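Local coordinates for uncharacterized protein (Bacteroides ovatus CL02T12C04, PDB 6PTM) that is an exo-carrageenase of glycoside hydrolase family GH42, which probably trims carrageenan chains by hydrolysing glycosidic bonds from their ends, at residues 477-482 against 524-529; 484-490 against 533-539; 196-201 against 266-270; 255-259 against 370-374; 455-459 against 597-601. All coordinates share one frame; numbering follows the deposited sequence.

Contact 1. Residues 477-482 against 524-529; sequences GKYRDL and NGYAAS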
# COMPACT_ATOMS: atom_id res chain seq x y z
N GLY A 477 15.28 -0.37 -4.18
CA GLY A 477 16.65 -0.92 -4.27
C GLY A 477 16.86 -1.73 -5.55
O GLY A 477 17.99 -1.80 -6.02
N LYS A 478 15.80 -2.32 -6.11
CA LYS A 478 15.89 -3.29 -7.24
C LYS A 478 15.62 -2.60 -8.58
O LYS A 478 16.01 -3.18 -9.63
CB LYS A 478 14.90 -4.44 -7.00
CG LYS A 478 14.77 -4.89 -5.54
N TYR A 479 14.92 -1.44 -8.60
CA TYR A 479 14.42 -0.81 -9.85
C TYR A 479 14.89 0.65 -9.89
O TYR A 479 14.96 1.33 -8.85
CB TYR A 479 12.89 -0.93 -10.04
CG TYR A 479 12.30 0.07 -11.02
CD1 TYR A 479 12.15 -0.23 -12.38
CD2 TYR A 479 11.99 1.36 -10.62
CE1 TYR A 479 11.65 0.71 -13.28
CE2 TYR A 479 11.47 2.31 -11.50
CZ TYR A 479 11.31 1.98 -12.84
OH TYR A 479 10.81 2.94 -13.68
N ARG A 480 15.17 1.12 -11.10
CA ARG A 480 15.56 2.53 -11.34
C ARG A 480 15.52 2.77 -12.84
O ARG A 480 15.88 1.86 -13.61
CB ARG A 480 16.97 2.84 -10.80
CG ARG A 480 17.12 4.29 -10.34
CD ARG A 480 16.41 4.64 -9.03
NE ARG A 480 16.63 3.53 -8.12
CZ ARG A 480 17.76 3.33 -7.44
NH1 ARG A 480 18.74 4.22 -7.49
NH2 ARG A 480 17.87 2.24 -6.69
N ASP A 481 15.05 3.95 -13.23
CA ASP A 481 14.97 4.36 -14.65
C ASP A 481 14.97 5.88 -14.65
O ASP A 481 13.92 6.49 -14.25
CB ASP A 481 13.74 3.76 -15.33
CG ASP A 481 13.60 4.22 -16.78
OD1 ASP A 481 14.54 4.90 -17.26
OD2 ASP A 481 12.54 3.93 -17.40
N LEU A 482 16.05 6.49 -15.13
CA LEU A 482 16.17 7.98 -15.18
C LEU A 482 15.00 8.53 -16.02
O LEU A 482 14.49 9.62 -15.68
CB LEU A 482 17.54 8.36 -15.76
CG LEU A 482 17.86 9.86 -15.77
CD1 LEU A 482 17.84 10.44 -14.35
CD2 LEU A 482 19.19 10.16 -16.45
N ASN A 524 22.40 3.31 -2.28
CA ASN A 524 21.96 2.73 -3.59
C ASN A 524 20.74 3.49 -4.15
O ASN A 524 20.54 3.44 -5.39
CB ASN A 524 21.72 1.21 -3.52
CG ASN A 524 20.44 0.71 -4.18
OD1 ASN A 524 19.33 0.85 -3.67
ND2 ASN A 524 20.59 0.13 -5.35
N GLY A 525 19.97 4.19 -3.32
CA GLY A 525 18.61 4.64 -3.67
C GLY A 525 18.57 5.93 -4.48
O GLY A 525 17.48 6.21 -5.09
N TYR A 526 19.67 6.69 -4.53
CA TYR A 526 19.61 8.14 -4.87
C TYR A 526 19.62 8.38 -6.38
O TYR A 526 18.70 9.06 -6.88
CB TYR A 526 20.72 8.94 -4.18
CG TYR A 526 20.55 10.43 -4.29
CD1 TYR A 526 19.49 11.09 -3.68
CD2 TYR A 526 21.48 11.20 -4.99
CE1 TYR A 526 19.35 12.47 -3.77
CE2 TYR A 526 21.37 12.58 -5.06
CZ TYR A 526 20.30 13.22 -4.45
OH TYR A 526 20.19 14.59 -4.53
N ALA A 527 20.64 7.91 -7.10
CA ALA A 527 20.81 8.32 -8.52
C ALA A 527 19.61 7.80 -9.35
O ALA A 527 19.19 6.62 -9.15
CB ALA A 527 22.14 7.86 -9.05
N ALA A 528 19.05 8.66 -10.23
CA ALA A 528 17.99 8.30 -11.21
C ALA A 528 16.68 7.98 -10.47
O ALA A 528 15.78 7.36 -11.07
CB ALA A 528 18.45 7.14 -12.08
N SER A 529 16.60 8.37 -9.18
CA SER A 529 15.34 8.45 -8.40
C SER A 529 14.67 9.79 -8.75
O SER A 529 15.24 10.60 -9.59
CB SER A 529 15.62 8.31 -6.90
OG SER A 529 16.24 9.48 -6.34
O HOH W 1 13.77 5.61 -11.00
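Arg480 reaches over Ala528 to put its guanidinium among the backbone carbonyls of 524-529. Arg480 NH1 donates in the guanidinium plane to two of them: Asn524 O at 2.9 Å, met in the carbonyl plane on a lone pair, and Ala527 O at 3.0 Å. NH2 shares Asn524 O from above that carbonyl's plane, making an end-on, two-nitrogen grip on one atom, while Gly525 O lies over a face of the group. The chain bends at chi2 and chi3 (73° and 42°), which swings Arg480 NE back to Tyr479 O of its own loop, 2.9 Å away; NH2 is also bonded to Thr476 O. Both segments are irregular loops, one following strand 466-471 and the other strand 503-506, neighbouring parallel strands consistent with the (beta/alpha)8 barrel of the family, and a type II turn from Tyr526 to Ser529 presents Ala527 O and the Ala528 methyl. That methyl meets Arg480 CG at 3.6 Å and Leu482 CB at 4.0 Å. A leucine in place of Arg480 would probably leave the carbonyls of Asn524 and Ala527 without their shared donor, and Tyr479 O without NE. A water also joins Asp481 N to Ala528 O.

Contact 2. Residues 484-490 against 533-539; sequences QTKEYAR and QPRIVNE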
# COMPACT_ATOMS: atom_id res chain seq x y z
N GLN A 484 11.97 7.39 -16.42
CA GLN A 484 10.62 7.04 -15.92
C GLN A 484 9.64 8.11 -16.44
O GLN A 484 9.99 9.33 -16.38
CB GLN A 484 10.68 6.93 -14.38
CG GLN A 484 9.41 6.37 -13.78
CD GLN A 484 9.52 6.22 -12.28
OE1 GLN A 484 9.52 7.22 -11.54
NE2 GLN A 484 9.54 4.98 -11.82
N THR A 485 8.48 7.70 -16.94
CA THR A 485 7.51 8.62 -17.58
C THR A 485 6.53 9.21 -16.57
O THR A 485 6.13 8.54 -15.59
CB THR A 485 6.81 7.95 -18.75
OG1 THR A 485 5.92 6.92 -18.29
CG2 THR A 485 7.83 7.40 -19.74
N LYS A 486 6.08 10.43 -16.83
CA LYS A 486 4.99 10.99 -16.00
C LYS A 486 3.76 10.08 -16.14
O LYS A 486 3.00 10.03 -15.17
CB LYS A 486 4.71 12.43 -16.41
CG LYS A 486 4.09 12.64 -17.78
CD LYS A 486 4.15 14.10 -18.10
CE LYS A 486 3.05 14.60 -19.00
NZ LYS A 486 3.15 13.96 -20.31
N GLU A 487 3.55 9.40 -17.28
CA GLU A 487 2.36 8.52 -17.52
C GLU A 487 2.41 7.35 -16.52
O GLU A 487 1.38 6.95 -16.00
CB GLU A 487 2.30 7.99 -18.96
CG GLU A 487 1.95 9.04 -20.02
CD GLU A 487 3.04 10.03 -20.43
OE1 GLU A 487 4.23 9.78 -20.15
OE2 GLU A 487 2.69 11.09 -20.93
N TYR A 488 3.59 6.77 -16.33
CA TYR A 488 3.78 5.68 -15.36
C TYR A 488 3.40 6.19 -13.96
O TYR A 488 2.66 5.51 -13.23
CB TYR A 488 5.22 5.15 -15.34
CG TYR A 488 5.43 4.26 -14.15
CD1 TYR A 488 4.89 2.98 -14.10
CD2 TYR A 488 6.01 4.78 -13.00
CE1 TYR A 488 5.00 2.19 -12.96
CE2 TYR A 488 6.14 4.00 -11.86
CZ TYR A 488 5.63 2.71 -11.83
OH TYR A 488 5.77 1.97 -10.67
N ALA A 489 3.88 7.38 -13.62
CA ALA A 489 3.73 7.89 -12.24
C ALA A 489 2.23 8.11 -11.97
O ALA A 489 1.68 7.66 -10.87
CB ALA A 489 4.55 9.15 -12.06
N ARG A 490 1.56 8.79 -12.90
CA ARG A 490 0.10 9.09 -12.82
C ARG A 490 -0.70 7.79 -12.75
O ARG A 490 -1.60 7.67 -11.90
CB ARG A 490 -0.35 9.92 -14.02
CG ARG A 490 -1.85 10.01 -14.22
CD ARG A 490 -2.18 10.97 -15.35
NE ARG A 490 -1.87 12.35 -14.98
CZ ARG A 490 -2.69 13.20 -14.36
NH1 ARG A 490 -3.91 12.82 -14.04
NH2 ARG A 490 -2.29 14.44 -14.06
N GLN A 533 14.35 13.83 -11.36
CA GLN A 533 13.24 13.69 -12.35
C GLN A 533 12.15 14.73 -12.11
O GLN A 533 11.12 14.46 -11.49
CB GLN A 533 12.64 12.29 -12.29
CG GLN A 533 13.63 11.17 -12.54
CD GLN A 533 13.05 9.83 -12.13
OE1 GLN A 533 12.36 9.72 -11.10
NE2 GLN A 533 13.34 8.81 -12.94
N PRO A 534 12.34 15.95 -12.67
CA PRO A 534 11.37 17.04 -12.47
C PRO A 534 9.93 16.68 -12.87
O PRO A 534 9.06 17.11 -12.19
CB PRO A 534 11.90 18.18 -13.35
CG PRO A 534 13.38 17.86 -13.51
CD PRO A 534 13.46 16.34 -13.52
N ARG A 535 9.74 15.88 -13.92
CA ARG A 535 8.39 15.57 -14.43
C ARG A 535 7.73 14.50 -13.55
O ARG A 535 6.49 14.59 -13.39
CB ARG A 535 8.43 15.21 -15.92
CG ARG A 535 8.55 16.43 -16.83
CD ARG A 535 8.12 16.16 -18.24
NE ARG A 535 8.99 15.22 -18.91
CZ ARG A 535 8.76 14.72 -20.11
NH1 ARG A 535 9.58 13.82 -20.62
NH2 ARG A 535 7.67 15.05 -20.78
N ILE A 536 8.49 13.62 -12.90
CA ILE A 536 7.91 12.63 -11.94
C ILE A 536 7.45 13.35 -10.67
O ILE A 536 6.32 13.11 -10.21
CB ILE A 536 8.93 11.51 -11.64
CG1 ILE A 536 9.35 10.77 -12.92
CG2 ILE A 536 8.42 10.51 -10.62
CD1 ILE A 536 8.23 9.98 -13.55
N VAL A 537 8.29 14.17 -10.07
CA VAL A 537 7.92 14.94 -8.85
C VAL A 537 6.63 15.73 -9.15
O VAL A 537 5.69 15.71 -8.33
CB VAL A 537 9.10 15.84 -8.42
CG1 VAL A 537 8.70 16.88 -7.40
CG2 VAL A 537 10.21 14.97 -7.88
N ASN A 538 6.59 16.43 -10.27
CA ASN A 538 5.41 17.27 -10.62
C ASN A 538 4.19 16.35 -10.83
O ASN A 538 3.11 16.71 -10.34
CB ASN A 538 5.68 18.18 -11.81
CG ASN A 538 4.43 18.89 -12.26
OD1 ASN A 538 3.87 19.73 -11.53
ND2 ASN A 538 3.94 18.50 -13.42
N GLU A 539 4.34 15.20 -11.51
CA GLU A 539 3.14 14.45 -11.95
C GLU A 539 2.43 13.84 -10.74
O GLU A 539 1.18 13.70 -10.81
CB GLU A 539 3.50 13.36 -12.93
CG GLU A 539 2.30 12.85 -13.67
CD GLU A 539 1.69 13.85 -14.63
OE1 GLU A 539 2.37 14.86 -14.94
OE2 GLU A 539 0.56 13.60 -15.09
O HOH W 2 11.55 7.51 -9.63
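Two neighbouring helices of the Beta-galactosidase family region, 486-498 and 534-549, start side by side here and run nearly the same way, their short segments 8.8 Å apart and inclined at 28°. Ile536 fills the space between the helix starts: its CD1 comes within 3.3 Å of Thr485 O, lies against Gln484 CG and touches Ala489 CB at 4.1 Å. The Gln484 side chain, extended beyond CG, crosses Ile536 at about a right angle, and a water lies between Gln484 OE1 and Gln533 OE1, 2.8 Å from each. Their amide nitrogens look to other partners, Leu474 O for Gln484 and Leu482 O for Gln533.

Further along, Glu539 turns its carboxylate toward Arg490 with CG anti to the backbone N (chi1 -164°) and a bend at chi2. Arg490 NE meets Glu539 OE2 at 2.7 Å, nearly along its C-O axis and in the guanidinium plane, while NH2 adds a weak bond to the same oxygen; the two planes stand 68° apart. The methylene chain of Lys486 passes over Glu539, CB to CG 3.7 Å, before its NZ pairs with Glu487 OE2. Shortened to an alanine here, Glu539 would probably leave Arg490 NE without its carboxylate, with Asp546 still paired to NH1, and open a gap beside the Lys486 methylenes. Thr485 caps its helix at the N-cap, OG1 accepting from Tyr488 N, and Gln533 holds the N-cap position of the other. The near-parallel pair, apolar contact first and salt bridge next, fits successive outer helices of a (beta/alpha)8 barrel, as in GH42.

Contact 3. Residues 196-201 against 266-270; sequences MTNANV and VNSDL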
# COMPACT_ATOMS: atom_id res chain seq x y z
N MET A 196 10.48 9.75 17.27
CA MET A 196 11.13 9.39 18.55
C MET A 196 11.61 7.94 18.51
O MET A 196 11.24 7.21 17.58
CB MET A 196 10.18 9.61 19.72
CG MET A 196 8.91 8.85 19.61
SD MET A 196 7.91 9.39 21.01
CE MET A 196 6.51 8.29 20.74
N THR A 197 12.43 7.58 19.50
CA THR A 197 13.14 6.30 19.60
C THR A 197 13.21 5.91 21.07
O THR A 197 13.31 6.82 21.96
CB THR A 197 14.52 6.41 18.93
OG1 THR A 197 15.13 5.14 19.11
CG2 THR A 197 15.41 7.50 19.49
N ASN A 198 13.21 4.61 21.35
CA ASN A 198 13.44 4.16 22.73
C ASN A 198 14.79 4.68 23.25
O ASN A 198 14.94 4.78 24.45
CB ASN A 198 13.26 2.65 22.85
CG ASN A 198 11.82 2.28 22.65
OD1 ASN A 198 10.97 2.61 23.46
ND2 ASN A 198 11.54 1.57 21.58
N ALA A 199 15.75 5.03 22.40
CA ALA A 199 17.05 5.59 22.88
C ALA A 199 16.80 6.94 23.56
O ALA A 199 17.70 7.42 24.28
CB ALA A 199 18.05 5.72 21.75
N ASN A 200 15.63 7.56 23.38
CA ASN A 200 15.32 8.86 24.03
C ASN A 200 14.94 8.62 25.49
O ASN A 200 14.74 9.63 26.21
CB ASN A 200 14.19 9.64 23.35
CG ASN A 200 14.44 10.00 21.90
OD1 ASN A 200 13.50 9.98 21.10
ND2 ASN A 200 15.67 10.35 21.57
N VAL A 201 14.76 7.35 25.90
CA VAL A 201 14.62 6.99 27.33
C VAL A 201 16.05 6.82 27.86
O VAL A 201 16.69 5.80 27.51
CB VAL A 201 13.79 5.71 27.57
CG1 VAL A 201 13.66 5.43 29.07
CG2 VAL A 201 12.40 5.78 26.94
N VAL A 266 10.69 0.11 28.78
CA VAL A 266 11.33 1.23 28.04
C VAL A 266 10.29 1.85 27.10
O VAL A 266 10.15 3.11 27.07
CB VAL A 266 12.63 0.80 27.32
CG1 VAL A 266 13.10 1.87 26.34
CG2 VAL A 266 13.76 0.47 28.30
N ASN A 267 9.55 1.02 26.37
CA ASN A 267 8.51 1.52 25.46
C ASN A 267 7.44 2.27 26.27
O ASN A 267 7.05 3.35 25.82
CB ASN A 267 7.95 0.40 24.58
CG ASN A 267 8.89 0.10 23.45
OD1 ASN A 267 8.80 0.69 22.37
ND2 ASN A 267 9.83 -0.78 23.69
N SER A 268 6.96 1.71 27.38
CA SER A 268 5.97 2.34 28.29
C SER A 268 6.51 3.71 28.75
O SER A 268 5.76 4.69 28.72
CB SER A 268 5.62 1.44 29.45
OG SER A 268 4.84 0.35 28.98
N ASP A 269 7.80 3.77 29.07
CA ASP A 269 8.44 5.02 29.59
C ASP A 269 8.51 6.04 28.46
O ASP A 269 8.21 7.23 28.72
CB ASP A 269 9.80 4.74 30.24
CG ASP A 269 9.73 4.17 31.64
OD1 ASP A 269 8.66 4.22 32.24
OD2 ASP A 269 10.75 3.73 32.13
N LEU A 270 8.92 5.62 27.26
CA LEU A 270 8.95 6.52 26.09
C LEU A 270 7.56 7.15 25.90
O LEU A 270 7.48 8.40 25.84
CB LEU A 270 9.43 5.80 24.82
CG LEU A 270 9.54 6.71 23.60
CD1 LEU A 270 10.58 7.81 23.84
CD2 LEU A 270 9.92 5.92 22.36
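This is a buried, largely apolar contact between the end of a strand and a helix, where strand 192-197 gives way to a short 3-10 turn that packs on helix 261-278. Leu270 is the central knob. Its CG stands anti to the backbone N (chi1 -177°), which carries both methyls to the end of the strand: CD1 and CD2 each lie 3.5 Å from Thr197 O, and CG meets Met196 SD at 4.1 Å. On the other flank Val201 lays CG2 against the helix backbone, 3.6 Å from Leu270 CB and close to Val266 O, while its CG1 touches Asp269 CB. Val266 CG1 closes the row against Asn198 CB at 3.6 Å.

The one polar link is between amides. Asn198 ND2 donates to Asn267 OD1 at 3.0 Å, the acceptor lying near the plane of the Asn198 amide but the donor approaching from above the Asn267 carbonyl plane; the amide planes are 70° apart. Asn198 OD1 also lies 3.1 Å from Asn267 OD1, two acceptors and no bond. Asn267 ND2 is held by Ala263 O and Tyr256 OH, which fixes which end of that amide faces Asn198. Asn200 OD1 accepts from Thr197 N, tying the 3-10 segment to the strand.

Strand 192-197, bonded to parallel strand 225-230, is consistent with GH42's (beta/alpha)8 barrel; helix 261-278 lies between this strand end and helix 358-385, whose Trp374 and Leu378 touch Asn267.

Contact 4. Residues 255-259 against 370-374; sequences MYDIN and RVTEW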
# COMPACT_ATOMS: atom_id res chain seq x y z
N MET A 255 15.42 -4.02 16.99
CA MET A 255 16.72 -4.63 17.34
C MET A 255 16.75 -4.87 18.86
O MET A 255 17.70 -4.46 19.56
CB MET A 255 17.87 -3.74 16.87
CG MET A 255 18.02 -3.71 15.37
SD MET A 255 18.04 -5.37 14.67
CE MET A 255 19.52 -6.00 15.47
N TYR A 256 15.71 -5.51 19.36
CA TYR A 256 15.56 -5.90 20.78
C TYR A 256 14.40 -6.89 20.84
O TYR A 256 13.68 -7.06 19.86
CB TYR A 256 15.40 -4.66 21.67
CG TYR A 256 14.15 -3.83 21.46
CD1 TYR A 256 14.14 -2.71 20.64
CD2 TYR A 256 12.96 -4.18 22.07
CE1 TYR A 256 12.98 -1.95 20.46
CE2 TYR A 256 11.79 -3.47 21.85
CZ TYR A 256 11.80 -2.32 21.08
OH TYR A 256 10.62 -1.60 20.92
N ASP A 257 14.22 -7.50 22.00
CA ASP A 257 13.26 -8.60 22.22
C ASP A 257 11.90 -8.02 22.59
O ASP A 257 11.78 -7.52 23.71
CB ASP A 257 13.78 -9.50 23.34
CG ASP A 257 12.84 -10.65 23.64
OD1 ASP A 257 11.87 -10.85 22.88
OD2 ASP A 257 13.12 -11.37 24.60
N ILE A 258 10.90 -8.12 21.71
CA ILE A 258 9.52 -7.62 22.02
C ILE A 258 8.90 -8.38 23.21
O ILE A 258 7.91 -7.90 23.76
CB ILE A 258 8.60 -7.67 20.78
CG1 ILE A 258 8.47 -9.07 20.18
CG2 ILE A 258 9.06 -6.65 19.76
CD1 ILE A 258 7.45 -9.18 19.06
N ASN A 259 9.44 -9.54 23.60
CA ASN A 259 8.87 -10.31 24.73
C ASN A 259 9.69 -10.09 26.02
O ASN A 259 9.40 -10.79 27.00
CB ASN A 259 8.71 -11.78 24.36
CG ASN A 259 7.72 -11.96 23.25
OD1 ASN A 259 8.06 -12.39 22.15
ND2 ASN A 259 6.46 -11.63 23.52
N ARG A 370 2.09 -13.32 18.58
CA ARG A 370 2.85 -12.54 19.58
C ARG A 370 3.22 -11.19 18.97
O ARG A 370 3.44 -10.23 19.72
CB ARG A 370 4.10 -13.26 20.09
CG ARG A 370 5.14 -13.56 19.01
CD ARG A 370 6.50 -13.15 19.45
NE ARG A 370 7.46 -13.42 18.38
CZ ARG A 370 8.77 -13.18 18.47
NH1 ARG A 370 9.55 -13.45 17.44
NH2 ARG A 370 9.30 -12.72 19.60
N VAL A 371 3.37 -11.14 17.65
CA VAL A 371 3.68 -9.85 17.00
C VAL A 371 2.43 -8.98 17.06
O VAL A 371 2.54 -7.80 17.40
CB VAL A 371 4.22 -10.04 15.56
CG1 VAL A 371 4.20 -8.73 14.80
CG2 VAL A 371 5.61 -10.66 15.61
N THR A 372 1.26 -9.54 16.71
CA THR A 372 -0.03 -8.83 16.85
C THR A 372 -0.15 -8.27 18.29
O THR A 372 -0.52 -7.07 18.46
CB THR A 372 -1.19 -9.74 16.46
OG1 THR A 372 -1.06 -10.18 15.10
CG2 THR A 372 -2.51 -9.07 16.70
N GLU A 373 0.11 -9.11 19.29
CA GLU A 373 -0.00 -8.70 20.73
C GLU A 373 0.96 -7.52 21.02
O GLU A 373 0.58 -6.55 21.73
CB GLU A 373 0.22 -9.91 21.64
CG GLU A 373 0.04 -9.59 23.12
CD GLU A 373 1.20 -8.88 23.80
OE1 GLU A 373 2.37 -9.17 23.46
OE2 GLU A 373 0.92 -8.05 24.69
N TRP A 374 2.16 -7.56 20.45
CA TRP A 374 3.17 -6.51 20.66
C TRP A 374 2.61 -5.17 20.17
O TRP A 374 2.69 -4.17 20.89
CB TRP A 374 4.47 -6.93 19.97
CG TRP A 374 5.42 -5.80 19.68
CD1 TRP A 374 5.77 -5.29 18.46
CD2 TRP A 374 6.15 -5.06 20.66
NE1 TRP A 374 6.69 -4.29 18.62
CE2 TRP A 374 6.92 -4.11 19.95
CE3 TRP A 374 6.24 -5.11 22.06
CZ2 TRP A 374 7.78 -3.23 20.60
CZ3 TRP A 374 7.10 -4.25 22.69
CH2 TRP A 374 7.84 -3.31 21.97
O HOH W 3 12.05 -12.69 20.54
O HOH W 4 3.88 -10.82 22.14
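Ile258 is the bump of this contact and the indole of Trp374 the surface it sits on. Its CG2 stands over the five-membered ring, 3.4 Å from the centroid and 13° off the normal, a close CH-pi contact, and Ile258 CB follows it over Trp374 CD2. The other branch, with CG1 set between the backbone N and the carbonyl carbon (chi1 58°), sends CD1 down into the notch formed by Trp374 CB, Val371 CG2 and the Arg370 guanidinium, over one face of which it lies.

The rim of the indole is closed by Tyr256, whose OH lies at its edge 3.3 Å from Trp374 CZ2; the two side chains cross at about a right angle, and the hydroxyl is itself bonded to His231. The segment 255-259 belongs to the loop leading into helix 261-278, and 370-374 is part of the long helix 358-385, so the loop is pressed onto the helix just before its own helix begins. These helices come before and after strand 288-292, consistent with successive helices round the GH42 (beta/alpha)8 barrel. An Asx turn shapes the loop there: Asp257 OD1 accepts from Asn259 N at 2.9 Å.

That turn also brings Asn259 to Arg370. Asn259 OD1 takes Arg370 NH2 at 2.9 Å, in the guanidinium plane and almost head-on to the amide carbonyl, with amide and guanidinium only 18° from coplanar. One water spans Arg370 NH2 and Asp257 OD1; another fills the corner between Asn259 ND2, Arg370 O and Glu373 OE1, and Arg264 pairs with that glutamate.

Contact 5. Residues 455-459 against 597-601; sequences DFMKS and IGFAT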
# COMPACT_ATOMS: atom_id res chain seq x y z
N ASP A 455 -6.76 -4.60 -1.93
CA ASP A 455 -8.12 -5.20 -1.96
C ASP A 455 -8.31 -6.10 -0.73
O ASP A 455 -9.44 -6.13 -0.18
CB ASP A 455 -8.39 -5.91 -3.29
CG ASP A 455 -8.62 -4.94 -4.45
OD1 ASP A 455 -8.75 -3.71 -4.15
OD2 ASP A 455 -8.63 -5.40 -5.63
N PHE A 456 -7.27 -6.78 -0.28
CA PHE A 456 -7.34 -7.62 0.94
C PHE A 456 -7.53 -6.69 2.16
O PHE A 456 -8.45 -6.93 2.97
CB PHE A 456 -6.15 -8.57 1.00
CG PHE A 456 -6.15 -9.44 2.24
CD1 PHE A 456 -6.92 -10.59 2.29
CD2 PHE A 456 -5.44 -9.06 3.38
CE1 PHE A 456 -6.94 -11.37 3.45
CE2 PHE A 456 -5.45 -9.86 4.52
CZ PHE A 456 -6.20 -11.00 4.56
N MET A 457 -6.68 -5.69 2.30
CA MET A 457 -6.73 -4.72 3.42
C MET A 457 -8.13 -4.04 3.44
O MET A 457 -8.72 -3.91 4.52
CB MET A 457 -5.62 -3.68 3.25
CG MET A 457 -4.24 -4.18 3.53
SD MET A 457 -3.01 -2.87 3.12
CE MET A 457 -1.76 -3.79 2.22
N LYS A 458 -8.68 -3.62 2.29
CA LYS A 458 -9.99 -2.95 2.26
C LYS A 458 -11.12 -3.98 2.47
O LYS A 458 -12.18 -3.58 3.00
CB LYS A 458 -10.19 -2.18 0.96
CG LYS A 458 -9.27 -0.97 0.79
CD LYS A 458 -9.62 0.19 1.72
CE LYS A 458 -10.75 0.99 1.12
NZ LYS A 458 -11.15 2.09 2.00
N SER A 459 -10.92 -5.26 2.14
CA SER A 459 -11.90 -6.32 2.50
C SER A 459 -11.98 -6.43 4.03
O SER A 459 -13.10 -6.54 4.58
CB SER A 459 -11.55 -7.63 1.84
OG SER A 459 -11.70 -7.53 0.40
N ILE A 597 -12.83 -7.00 -6.99
CA ILE A 597 -12.66 -8.36 -6.42
C ILE A 597 -12.11 -8.23 -5.00
O ILE A 597 -11.11 -7.53 -4.82
CB ILE A 597 -11.76 -9.23 -7.31
CG1 ILE A 597 -12.30 -9.27 -8.74
CG2 ILE A 597 -11.59 -10.61 -6.72
CD1 ILE A 597 -13.72 -9.76 -8.85
N GLY A 598 -12.76 -8.88 -4.02
CA GLY A 598 -12.30 -8.81 -2.62
C GLY A 598 -12.02 -10.15 -2.06
O GLY A 598 -11.91 -11.14 -2.85
N PHE A 599 -11.87 -10.18 -0.73
CA PHE A 599 -11.45 -11.40 -0.00
C PHE A 599 -12.47 -11.70 1.09
O PHE A 599 -13.20 -10.83 1.53
CB PHE A 599 -10.03 -11.25 0.54
CG PHE A 599 -9.03 -11.27 -0.57
CD1 PHE A 599 -8.53 -12.48 -1.03
CD2 PHE A 599 -8.71 -10.12 -1.25
CE1 PHE A 599 -7.66 -12.52 -2.11
CE2 PHE A 599 -7.85 -10.15 -2.33
CZ PHE A 599 -7.30 -11.35 -2.74
N ALA A 600 -12.50 -12.97 1.48
CA ALA A 600 -13.27 -13.49 2.63
C ALA A 600 -12.31 -14.26 3.51
O ALA A 600 -11.42 -14.93 2.99
CB ALA A 600 -14.41 -14.38 2.19
N THR A 601 -12.51 -14.14 4.81
CA THR A 601 -11.86 -14.94 5.86
C THR A 601 -12.91 -15.26 6.91
O THR A 601 -13.98 -14.62 6.91
CB THR A 601 -10.73 -14.14 6.54
OG1 THR A 601 -11.33 -13.02 7.19
CG2 THR A 601 -9.67 -13.68 5.59
O HOH W 5 -10.45 -5.66 -7.68
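Phe456 has CG anti to its own backbone N (chi1 179°), and Phe599 has CG anti to the carbonyl carbon (chi1 -70°), so that the rim of the first ring comes up to the face of the second. The pair is an offset edge-to-face stack, centroids 5.6 Å apart and planes at 70°, with Phe456 CD1 3.6 Å from Phe599 CG. Phe599 CD2 also lies on the helix backbone at Phe456 CA. Trp400 meets both rings, stacking on Phe456 and edge-to-face with Phe599.

Beside the rings, Ser459 OG accepts from Phe599 N at 2.9 Å and donates to Asp455 O at 2.7 Å, one turn back in its helix; Ser459 N reaches the same carbonyl from the opposite face. Ser459 OG lies 3.3 Å from Gly598 CA, where a side chain would clash. A water runs from Asp455 OD2 to Ile597 N, and Tyr587 and His499 bind the carboxylate.

Helix 448-460 thus packs against edge strand 597-600 of the parallel five-stranded sheet. The serine hydroxyl gives its proton to Asp455 O and accepts the strand N-H, so within a buried interface that is partly aromatic it both donates and accepts, tying strand to helix.

Overall arrangement
Along the chain, contacts 3 and 4 come first and interleave, their centres 15 Å apart. Contact 3 uses helix 261-278 and contact 4 the loop leading into it, and Asn267 bonded to Tyr256 joins them on one side of the barrel. Contacts 1 and 2 likewise alternate, centres about 14 Å apart, where the loops after strands 466-471 and 503-506 run on into helices 486-498 and 534-549; Leu482 and Gln533 link them. The centres of the two clusters stand 33 to 39 Å apart. Contact 5, about 27 Å from contact 4 between centres, brackets contacts 1 and 2 in sequence and brings helix 448-460 of the Beta-galactosidase region against the following five-stranded sheet, thereby joining two parts of the enzyme.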